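Side-chain contacts in predicted metal-dependent phosphohydrolase (Magnetospirillum magnetotacticum MS-1, PDB 3KH1), which probably acts as a metal-dependent phosphohydrolase of the HD-domain family, possibly with 5'-deoxynucleotidase activity: residues Glu39-His44 / Ile74-Glu79; Gln124-Arg129 / Ala139-Gln144; Leu147-Phe150 / Thr156-Pro159. All blocks are in the same frame, centred on the assembly; numbering follows the deposited sequence.

Contacts 1 and 2 meet at what is probably the active site of this HD domain: their centres are 12 Å apart, and H44 NE2 lies 2.6 Å from D141 OD1, a probable hydrogen bond. A second probable bond, E39 OE2 to Q144 NE2 at 2.8 Å, runs between the same two contacts. Contact 3 continues along helix 132-151, which contact 2 also uses, and its centre lies 19 Å from the centres of both others. The bound calcium ion belongs to that side of the protein: it is about 4 Å from the side chain of T156, against about 8 Å from H44 and about 10 Å from D141.

Contact 1: residues Glu39-His44 / Ile74-Glu79; sequences ENDAEH and IHDIVE
D41, at the start of helix 41-54, faces D76 in the loop between helices 65-74 and 79-82, their CA atoms 6.7 Å apart; two overlapping type I turns, I74 to I77 and D76 to E79, bend the loop here. The closest approach is acid to acid. D41 OD2 lies 2.5 Å from E79 OE1, the two side chains crossing at about a right angle with their carboxylates turned 42° from each other. D41 CG stands anti to its carbonyl carbon (chi1 -85°), which brings the carboxylate over to the loop, and E79 reaches it with a chain extended beyond CG. D76 keeps further off and is joined through water. Water 1 donates to D41 O and, at 2.6 Å, to D76 OD2; it also sits at the edge of the H44 ring, in its plane. Water 2 lies 2.8 Å from D41 OD1 and close to D76 OD2 as well, among more acceptors than it has protons to serve. H44, H75 and D76, with D141 on helix 132-151, fit the H...HD...D signature of the HD superfamily, whose residues bind the catalytic metal in relatives. In this model H44 NE2 pairs with D141 and H75 ND1 with L72 O, and the two imidazoles approach edge to edge, H44 CD2 to H75 CE1 at 4.2 Å. D76 CB lies under one face of the H75 ring. The other nitrogen of H44, ND1, donates to E39 OE1 over 2.8 Å, a bent bond (138°) that meets the oxygen from above the carboxylate plane. A capping box starts the helix: E43 N donates to N40 OD1 at 2.9 Å, and N40 N returns a bond to E43 OE2. N40 ND2 reaches E43 of the second subunit.

Contact 2: residues Gln124-Arg129 / Ala139-Gln144; sequences QEYEAR and ALDRLQ
D141 meets Y126 through a single atom of the tyrosine, its hydroxyl oxygen, and CB, CG and OD2 of the aspartate all gather round it. D141 CB lies 3.3 Å from Y126 OH, and D141 CG is at much the same distance. With CG anti to the backbone N (chi1 -170°), the carboxylate swings across the end of the phenol, its plane 78° from that of the ring. At the tip the two oxygens part ways. D141 OD2 approaches Y126 OH to 3.0 Å, at the edge of the ring, but the angle is too poor for a hydrogen bond. The same oxygen has the guanidinium of R142 nearby, with NH1 a long 3.7 Å from D141 OD2; it lies well out of the guanidinium plane, so charge alone links them. D141 OD1 is held from elsewhere, by H44 NE2, consistent with D141 being the last aspartate of the HD signature. The tyrosine ring meanwhile meets the H75 ring, their planes at about 55°. Y126 thus bridges inward from helix 113-128 to helix 132-151, packing on M71 and L72 of helix 65-74, while L140, the neighbour of D141, rests on I48 and A52 of helix 41-54.

Contact 3: residues Leu147-Phe150 / Thr156-Pro159; sequences LHNF and TWKP
N149 OD1 is gripped by two consecutive backbone amides of the loop: W157 N donates to it over 2.9 Å (160° at the hydrogen) and T156 N over 3.0 Å. The two donors come from opposite faces of the amide plane, each tilted about 25° from it, and together they fix the rotation of the group. That leaves the asparagine lying flat on the indole of W157, amide and ring planes just 8° apart. N149 CB sits squarely above the six-membered ring in a CH-pi contact, 3.3 Å from its centroid. Further out, N149 ND2 covers the five-membered ring, 3.2 Å from W157 NE1; both are donors, so they stack without bonding. With the indole of W157 cut back to an alanine, the flat side of N149 is likely to lose its stacking partner, and a gap would probably open beside A192 and L198. T156 OG1 turns to Q29 O, and the T156 side chain is about 4 Å from the calcium ion. Amide-aromatic stacking, with an asparagine carbonyl that accepts two backbone hydrogen bonds, here ties the last turn of helix 132-151 to the loop that leads into helix 164-177 of the helical HD domain.

Contact 1: residues Glu39-His44 / Ile74-Glu79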
loop_
_atom_site.group_PDB
_atom_site.type_symbol
_atom_site.label_atom_id
_atom_site.label_comp_id
_atom_site.label_asym_id
_atom_site.label_seq_id
_atom_site.Cartn_x
_atom_site.Cartn_y
_atom_site.Cartn_z
ATOM N N GLU A 39 7.586 -9.113 -7.330
ATOM C CA GLU A 39 6.863 -8.188 -6.486
ATOM C C GLU A 39 7.464 -8.053 -5.104
ATOM O O GLU A 39 7.944 -9.060 -4.547
ATOM C CB GLU A 39 5.406 -8.732 -6.359
ATOM C CG GLU A 39 4.441 -7.797 -5.830
ATOM C CD GLU A 39 3.063 -8.419 -5.667
ATOM O OE1 GLU A 39 2.913 -9.554 -5.131
ATOM O OE2 GLU A 39 2.146 -7.686 -5.957
ATOM N N ASN A 40 7.482 -6.841 -4.540
ATOM C CA ASN A 40 7.872 -6.655 -3.175
ATOM C C ASN A 40 6.670 -6.639 -2.222
ATOM O O ASN A 40 5.516 -6.483 -2.631
ATOM C CB ASN A 40 8.841 -5.463 -2.993
ATOM C CG ASN A 40 8.163 -4.118 -3.040
ATOM O OD1 ASN A 40 7.250 -3.818 -2.232
ATOM N ND2 ASN A 40 8.642 -3.234 -3.927
ATOM N N ASP A 41 6.921 -6.793 -0.920
ATOM C CA ASP A 41 5.838 -6.899 0.039
ATOM C C ASP A 41 5.020 -5.616 0.137
ATOM O O ASP A 41 3.824 -5.684 0.404
ATOM C CB ASP A 41 6.362 -7.244 1.443
ATOM C CG ASP A 41 6.561 -8.705 1.673
ATOM O OD1 ASP A 41 6.360 -9.534 0.765
ATOM O OD2 ASP A 41 6.915 -9.012 2.843
ATOM N N ALA A 42 5.658 -4.449 0.044
ATOM C CA ALA A 42 4.919 -3.177 0.181
ATOM C C ALA A 42 3.969 -3.018 -0.992
ATOM O O ALA A 42 2.800 -2.690 -0.806
ATOM C CB ALA A 42 5.891 -1.984 0.279
ATOM N N GLU A 43 4.446 -3.234 -2.214
ATOM C CA GLU A 43 3.557 -3.047 -3.376
ATOM C C GLU A 43 2.499 -4.155 -3.424
ATOM O O GLU A 43 1.391 -3.897 -3.857
ATOM C CB GLU A 43 4.304 -2.912 -4.631
ATOM C CG GLU A 43 4.984 -4.092 -4.992
ATOM C CD GLU A 43 6.143 -3.880 -6.109
ATOM O OE1 GLU A 43 6.454 -2.775 -6.612
ATOM O OE2 GLU A 43 6.714 -4.874 -6.395
ATOM N N HIS A 44 2.788 -5.342 -2.871
ATOM C CA HIS A 44 1.780 -6.407 -2.736
ATOM C C HIS A 44 0.670 -5.961 -1.803
ATOM O O HIS A 44 -0.515 -6.095 -2.160
ATOM C CB HIS A 44 2.433 -7.700 -2.217
ATOM C CG HIS A 44 1.472 -8.825 -2.028
ATOM N ND1 HIS A 44 1.019 -9.591 -3.089
ATOM C CD2 HIS A 44 0.802 -9.267 -0.931
ATOM C CE1 HIS A 44 0.183 -10.508 -2.624
ATOM N NE2 HIS A 44 -0.003 -10.301 -1.339
ATOM N N ILE A 74 -0.880 -3.848 7.046
ATOM C CA ILE A 74 0.127 -4.186 8.063
ATOM C C ILE A 74 0.507 -5.666 8.100
ATOM O O ILE A 74 1.406 -6.044 8.854
ATOM C CB ILE A 74 -0.262 -3.664 9.476
ATOM C CG1 ILE A 74 -1.541 -4.283 10.036
ATOM C CG2 ILE A 74 -0.395 -2.158 9.411
ATOM C CD1 ILE A 74 -1.380 -5.681 10.679
ATOM N N HIS A 75 -0.183 -6.523 7.334
ATOM C CA HIS A 75 -0.076 -7.968 7.503
ATOM C C HIS A 75 1.300 -8.560 7.267
ATOM O O HIS A 75 1.570 -9.620 7.803
ATOM C CB HIS A 75 -1.139 -8.745 6.651
ATOM C CG HIS A 75 -0.701 -9.022 5.245
ATOM N ND1 HIS A 75 -0.699 -8.062 4.236
ATOM C CD2 HIS A 75 -0.188 -10.155 4.694
ATOM C CE1 HIS A 75 -0.212 -8.608 3.122
ATOM N NE2 HIS A 75 0.081 -9.884 3.371
ATOM N N ASP A 76 2.117 -7.894 6.456
ATOM C CA ASP A 76 3.456 -8.351 6.165
ATOM C C ASP A 76 4.568 -7.558 6.829
ATOM O O ASP A 76 5.752 -7.833 6.614
ATOM C CB ASP A 76 3.721 -8.426 4.655
ATOM C CG ASP A 76 3.349 -9.775 4.056
ATOM O OD1 ASP A 76 3.222 -10.765 4.816
ATOM O OD2 ASP A 76 3.273 -9.807 2.812
ATOM N N ILE A 77 4.245 -6.640 7.712
ATOM C CA ILE A 77 5.309 -5.893 8.403
ATOM C C ILE A 77 6.319 -6.795 9.092
ATOM O O ILE A 77 7.536 -6.507 9.058
ATOM C CB ILE A 77 4.720 -4.805 9.311
ATOM C CG1 ILE A 77 4.189 -3.631 8.413
ATOM C CG2 ILE A 77 5.745 -4.353 10.381
ATOM C CD1 ILE A 77 3.344 -2.596 9.165
ATOM N N VAL A 78 5.847 -7.903 9.679
ATOM C CA VAL A 78 6.800 -8.824 10.291
ATOM C C VAL A 78 7.883 -9.348 9.348
ATOM O O VAL A 78 8.996 -9.715 9.805
ATOM C CB VAL A 78 6.105 -10.044 10.960
ATOM C CG1 VAL A 78 5.307 -9.565 12.211
ATOM C CG2 VAL A 78 5.250 -10.862 9.943
ATOM N N GLU A 79 7.606 -9.377 8.043
ATOM C CA GLU A 79 8.591 -9.859 7.073
ATOM C C GLU A 79 9.837 -8.976 6.953
ATOM O O GLU A 79 10.847 -9.414 6.411
ATOM C CB GLU A 79 7.937 -10.148 5.703
ATOM C CG GLU A 79 6.774 -11.180 5.824
ATOM C CD GLU A 79 6.413 -11.897 4.546
ATOM O OE1 GLU A 79 6.793 -11.465 3.464
ATOM O OE2 GLU A 79 5.744 -12.962 4.677
HETATM O O HOH W 1 2.376 -7.780 1.369
HETATM O O HOH W 2 4.481 -11.510 1.188
#

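Contact 2: residues Gln124-Arg129 / Ala139-Gln144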
loop_
_atom_site.group_PDB
_atom_site.type_symbol
_atom_site.label_atom_id
_atom_site.label_comp_id
_atom_site.label_asym_id
_atom_site.label_seq_id
_atom_site.Cartn_x
_atom_site.Cartn_y
_atom_site.Cartn_z
ATOM N N GLN A 124 -2.000 -10.861 14.177
ATOM C CA GLN A 124 -2.307 -12.198 14.687
ATOM C C GLN A 124 -3.685 -12.676 14.171
ATOM O O GLN A 124 -3.882 -13.833 13.818
ATOM C CB GLN A 124 -2.239 -12.179 16.234
ATOM C CG GLN A 124 -0.785 -12.012 16.797
ATOM C CD GLN A 124 -0.708 -11.480 18.229
ATOM O OE1 GLN A 124 -1.560 -11.754 19.049
ATOM N NE2 GLN A 124 0.331 -10.709 18.519
ATOM N N GLU A 125 -4.642 -11.745 14.119
ATOM C CA GLU A 125 -5.974 -12.023 13.650
ATOM C C GLU A 125 -5.965 -12.424 12.166
ATOM O O GLU A 125 -6.589 -13.420 11.762
ATOM C CB GLU A 125 -6.857 -10.803 13.894
ATOM C CG GLU A 125 -8.254 -10.984 13.434
ATOM C CD GLU A 125 -9.144 -9.784 13.699
ATOM O OE1 GLU A 125 -8.753 -8.895 14.466
ATOM O OE2 GLU A 125 -10.218 -9.700 13.068
ATOM N N TYR A 126 -5.197 -11.671 11.389
ATOM C CA TYR A 126 -4.994 -11.994 9.979
ATOM C C TYR A 126 -4.437 -13.418 9.830
ATOM O O TYR A 126 -4.947 -14.221 9.034
ATOM C CB TYR A 126 -4.024 -11.004 9.330
ATOM C CG TYR A 126 -3.658 -11.414 7.952
ATOM C CD1 TYR A 126 -4.532 -11.156 6.901
ATOM C CD2 TYR A 126 -2.457 -12.044 7.670
ATOM C CE1 TYR A 126 -4.260 -11.537 5.629
ATOM C CE2 TYR A 126 -2.183 -12.427 6.325
ATOM C CZ TYR A 126 -3.097 -12.160 5.323
ATOM O OH TYR A 126 -2.779 -12.551 4.029
ATOM N N GLU A 127 -3.391 -13.713 10.587
ATOM C CA GLU A 127 -2.752 -15.020 10.491
ATOM C C GLU A 127 -3.681 -16.162 10.890
ATOM O O GLU A 127 -3.614 -17.243 10.294
ATOM C CB GLU A 127 -1.482 -15.091 11.321
ATOM C CG GLU A 127 -0.420 -14.203 10.874
ATOM C CD GLU A 127 0.167 -14.586 9.516
ATOM O OE1 GLU A 127 0.055 -15.767 9.091
ATOM O OE2 GLU A 127 0.773 -13.691 8.881
ATOM N N ALA A 128 -4.552 -15.918 11.874
ATOM C CA ALA A 128 -5.450 -16.971 12.341
ATOM C C ALA A 128 -6.585 -17.292 11.374
ATOM O O ALA A 128 -7.154 -18.379 11.429
ATOM C CB ALA A 128 -6.025 -16.642 13.730
ATOM N N ARG A 129 -6.934 -16.312 10.546
ATOM C CA ARG A 129 -7.962 -16.421 9.485
ATOM C C ARG A 129 -9.280 -17.034 10.011
ATOM O O ARG A 129 -9.920 -17.906 9.369
ATOM C CB ARG A 129 -7.375 -16.994 8.141
ATOM C CG ARG A 129 -6.461 -18.127 8.201
ATOM C CD ARG A 129 -6.126 -18.627 6.797
ATOM N NE ARG A 129 -5.334 -19.833 6.858
ATOM C CZ ARG A 129 -4.037 -19.838 7.135
ATOM N NH1 ARG A 129 -3.380 -18.691 7.383
ATOM N NH2 ARG A 129 -3.396 -20.993 7.170
ATOM N N ALA A 139 -8.638 -14.149 1.736
ATOM C CA ALA A 139 -9.133 -14.529 0.410
ATOM C C ALA A 139 -8.547 -13.618 -0.669
ATOM O O ALA A 139 -8.108 -14.089 -1.728
ATOM C CB ALA A 139 -10.662 -14.446 0.446
ATOM N N LEU A 140 -8.481 -12.322 -0.391
ATOM C CA LEU A 140 -7.944 -11.389 -1.359
ATOM C C LEU A 140 -6.471 -11.611 -1.558
ATOM O O LEU A 140 -5.926 -11.589 -2.668
ATOM C CB LEU A 140 -8.167 -9.970 -0.920
ATOM C CG LEU A 140 -9.614 -9.546 -0.816
ATOM C CD1 LEU A 140 -9.709 -8.230 -0.026
ATOM C CD2 LEU A 140 -10.196 -9.398 -2.209
ATOM N N ASP A 141 -5.767 -11.857 -0.473
ATOM C CA ASP A 141 -4.340 -12.112 -0.508
ATOM C C ASP A 141 -3.988 -13.380 -1.277
ATOM O O ASP A 141 -2.940 -13.456 -1.930
ATOM C CB ASP A 141 -3.765 -12.213 0.885
ATOM C CG ASP A 141 -2.283 -12.234 0.865
ATOM O OD1 ASP A 141 -1.703 -11.214 0.437
ATOM O OD2 ASP A 141 -1.736 -13.232 1.313
ATOM N N ARG A 142 -4.867 -14.381 -1.208
ATOM C CA ARG A 142 -4.647 -15.631 -1.924
ATOM C C ARG A 142 -5.076 -15.531 -3.380
ATOM O O ARG A 142 -4.562 -16.242 -4.257
ATOM C CB ARG A 142 -5.411 -16.760 -1.235
ATOM C CG ARG A 142 -4.869 -17.127 0.140
ATOM C CD ARG A 142 -3.886 -18.228 0.087
ATOM N NE ARG A 142 -2.762 -18.090 -0.837
ATOM C CZ ARG A 142 -1.603 -17.448 -0.601
ATOM N NH1 ARG A 142 -1.334 -16.887 0.588
ATOM N NH2 ARG A 142 -0.652 -17.435 -1.542
ATOM N N LEU A 143 -6.037 -14.652 -3.690
ATOM C CA LEU A 143 -6.497 -14.492 -5.084
ATOM C C LEU A 143 -5.465 -13.810 -5.941
ATOM O O LEU A 143 -5.241 -14.176 -7.100
ATOM C CB LEU A 143 -7.758 -13.651 -5.061
ATOM C CG LEU A 143 -8.378 -13.268 -6.412
ATOM C CD1 LEU A 143 -8.741 -14.512 -7.257
ATOM C CD2 LEU A 143 -9.619 -12.373 -6.245
ATOM N N GLN A 144 -4.858 -12.766 -5.391
ATOM C CA GLN A 144 -3.977 -11.942 -6.205
ATOM C C GLN A 144 -2.814 -12.704 -6.885
ATOM O O GLN A 144 -2.544 -12.464 -8.084
ATOM C CB GLN A 144 -3.522 -10.705 -5.435
ATOM C CG GLN A 144 -2.645 -9.697 -6.202
ATOM C CD GLN A 144 -1.172 -9.899 -6.007
ATOM O OE1 GLN A 144 -0.706 -10.930 -5.484
ATOM N NE2 GLN A 144 -0.401 -8.841 -6.352
#

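Contact 3: residues Leu147-Phe150 / Thr156-Pro159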
loop_
_atom_site.group_PDB
_atom_site.type_symbol
_atom_site.label_atom_id
_atom_site.label_comp_id
_atom_site.label_asym_id
_atom_site.label_seq_id
_atom_site.Cartn_x
_atom_site.Cartn_y
_atom_site.Cartn_z
ATOM N N LEU A 147 -4.084 -14.401 -9.982
ATOM C CA LEU A 147 -4.189 -13.416 -11.058
ATOM C C LEU A 147 -2.861 -13.199 -11.731
ATOM O O LEU A 147 -2.766 -13.167 -12.974
ATOM C CB LEU A 147 -4.733 -12.088 -10.530
ATOM C CG LEU A 147 -6.134 -12.060 -9.892
ATOM C CD1 LEU A 147 -6.483 -10.664 -9.383
ATOM C CD2 LEU A 147 -7.198 -12.495 -10.839
ATOM N N HIS A 148 -1.821 -13.046 -10.931
ATOM C CA HIS A 148 -0.490 -12.763 -11.509
ATOM C C HIS A 148 0.099 -13.965 -12.230
ATOM O O HIS A 148 0.639 -13.807 -13.328
ATOM C CB HIS A 148 0.456 -12.270 -10.430
ATOM C CG HIS A 148 0.285 -10.817 -10.121
ATOM N ND1 HIS A 148 1.327 -9.946 -10.168
ATOM C CD2 HIS A 148 -0.819 -10.080 -9.801
ATOM C CE1 HIS A 148 0.875 -8.727 -9.921
ATOM N NE2 HIS A 148 -0.425 -8.770 -9.704
ATOM N N ASN A 149 -0.080 -15.176 -11.693
ATOM C CA ASN A 149 0.411 -16.342 -12.360
ATOM C C ASN A 149 -0.302 -16.529 -13.692
ATOM O O ASN A 149 0.287 -16.957 -14.683
ATOM C CB ASN A 149 0.242 -17.593 -11.484
ATOM C CG ASN A 149 1.525 -18.115 -10.932
ATOM O OD1 ASN A 149 2.491 -18.353 -11.648
ATOM N ND2 ASN A 149 1.503 -18.401 -9.639
ATOM N N PHE A 150 -1.577 -16.169 -13.764
ATOM C CA PHE A 150 -2.297 -16.304 -15.037
ATOM C C PHE A 150 -1.693 -15.320 -16.061
ATOM O O PHE A 150 -1.414 -15.676 -17.202
ATOM C CB PHE A 150 -3.785 -16.061 -14.845
ATOM C CG PHE A 150 -4.609 -16.452 -16.029
ATOM C CD1 PHE A 150 -5.084 -17.746 -16.141
ATOM C CD2 PHE A 150 -4.913 -15.543 -17.011
ATOM C CE1 PHE A 150 -5.823 -18.122 -17.223
ATOM C CE2 PHE A 150 -5.654 -15.918 -18.141
ATOM C CZ PHE A 150 -6.130 -17.205 -18.227
ATOM N N THR A 156 5.445 -18.047 -11.944
ATOM C CA THR A 156 5.849 -18.565 -10.635
ATOM C C THR A 156 5.529 -20.049 -10.477
ATOM O O THR A 156 6.376 -20.810 -10.013
ATOM C CB THR A 156 5.277 -17.688 -9.511
ATOM O OG1 THR A 156 5.641 -16.306 -9.769
ATOM C CG2 THR A 156 5.822 -18.138 -8.147
ATOM N N TRP A 157 4.377 -20.480 -10.975
ATOM C CA TRP A 157 4.007 -21.882 -10.886
ATOM C C TRP A 157 5.039 -22.819 -11.499
ATOM O O TRP A 157 5.477 -23.798 -10.878
ATOM C CB TRP A 157 2.696 -22.143 -11.601
ATOM C CG TRP A 157 1.453 -21.670 -10.881
ATOM C CD1 TRP A 157 1.224 -21.629 -9.539
ATOM C CD2 TRP A 157 0.256 -21.177 -11.499
ATOM N NE1 TRP A 157 -0.041 -21.151 -9.287
ATOM C CE2 TRP A 157 -0.655 -20.864 -10.470
ATOM C CE3 TRP A 157 -0.137 -20.958 -12.821
ATOM C CZ2 TRP A 157 -1.936 -20.339 -10.730
ATOM C CZ3 TRP A 157 -1.381 -20.406 -13.077
ATOM C CH2 TRP A 157 -2.278 -20.140 -12.030
ATOM N N LYS A 158 5.416 -22.604 -12.754
ATOM C CA LYS A 158 6.251 -23.578 -13.460
ATOM C C LYS A 158 7.663 -23.727 -12.882
ATOM O O LYS A 158 8.119 -24.826 -12.629
ATOM C CB LYS A 158 6.261 -23.304 -14.974
ATOM C CG LYS A 158 4.935 -23.598 -15.647
ATOM C CD LYS A 158 4.806 -22.983 -17.026
ATOM C CE LYS A 158 5.784 -23.529 -18.032
ATOM N NZ LYS A 158 5.591 -22.854 -19.382
ATOM N N PRO A 159 8.357 -22.609 -12.630
ATOM C CA PRO A 159 9.703 -22.776 -12.089
ATOM C C PRO A 159 9.736 -23.399 -10.718
ATOM O O PRO A 159 10.702 -24.035 -10.361
ATOM C CB PRO A 159 10.257 -21.343 -12.070
ATOM C CG PRO A 159 9.501 -20.682 -13.176
ATOM C CD PRO A 159 8.113 -21.213 -13.042
#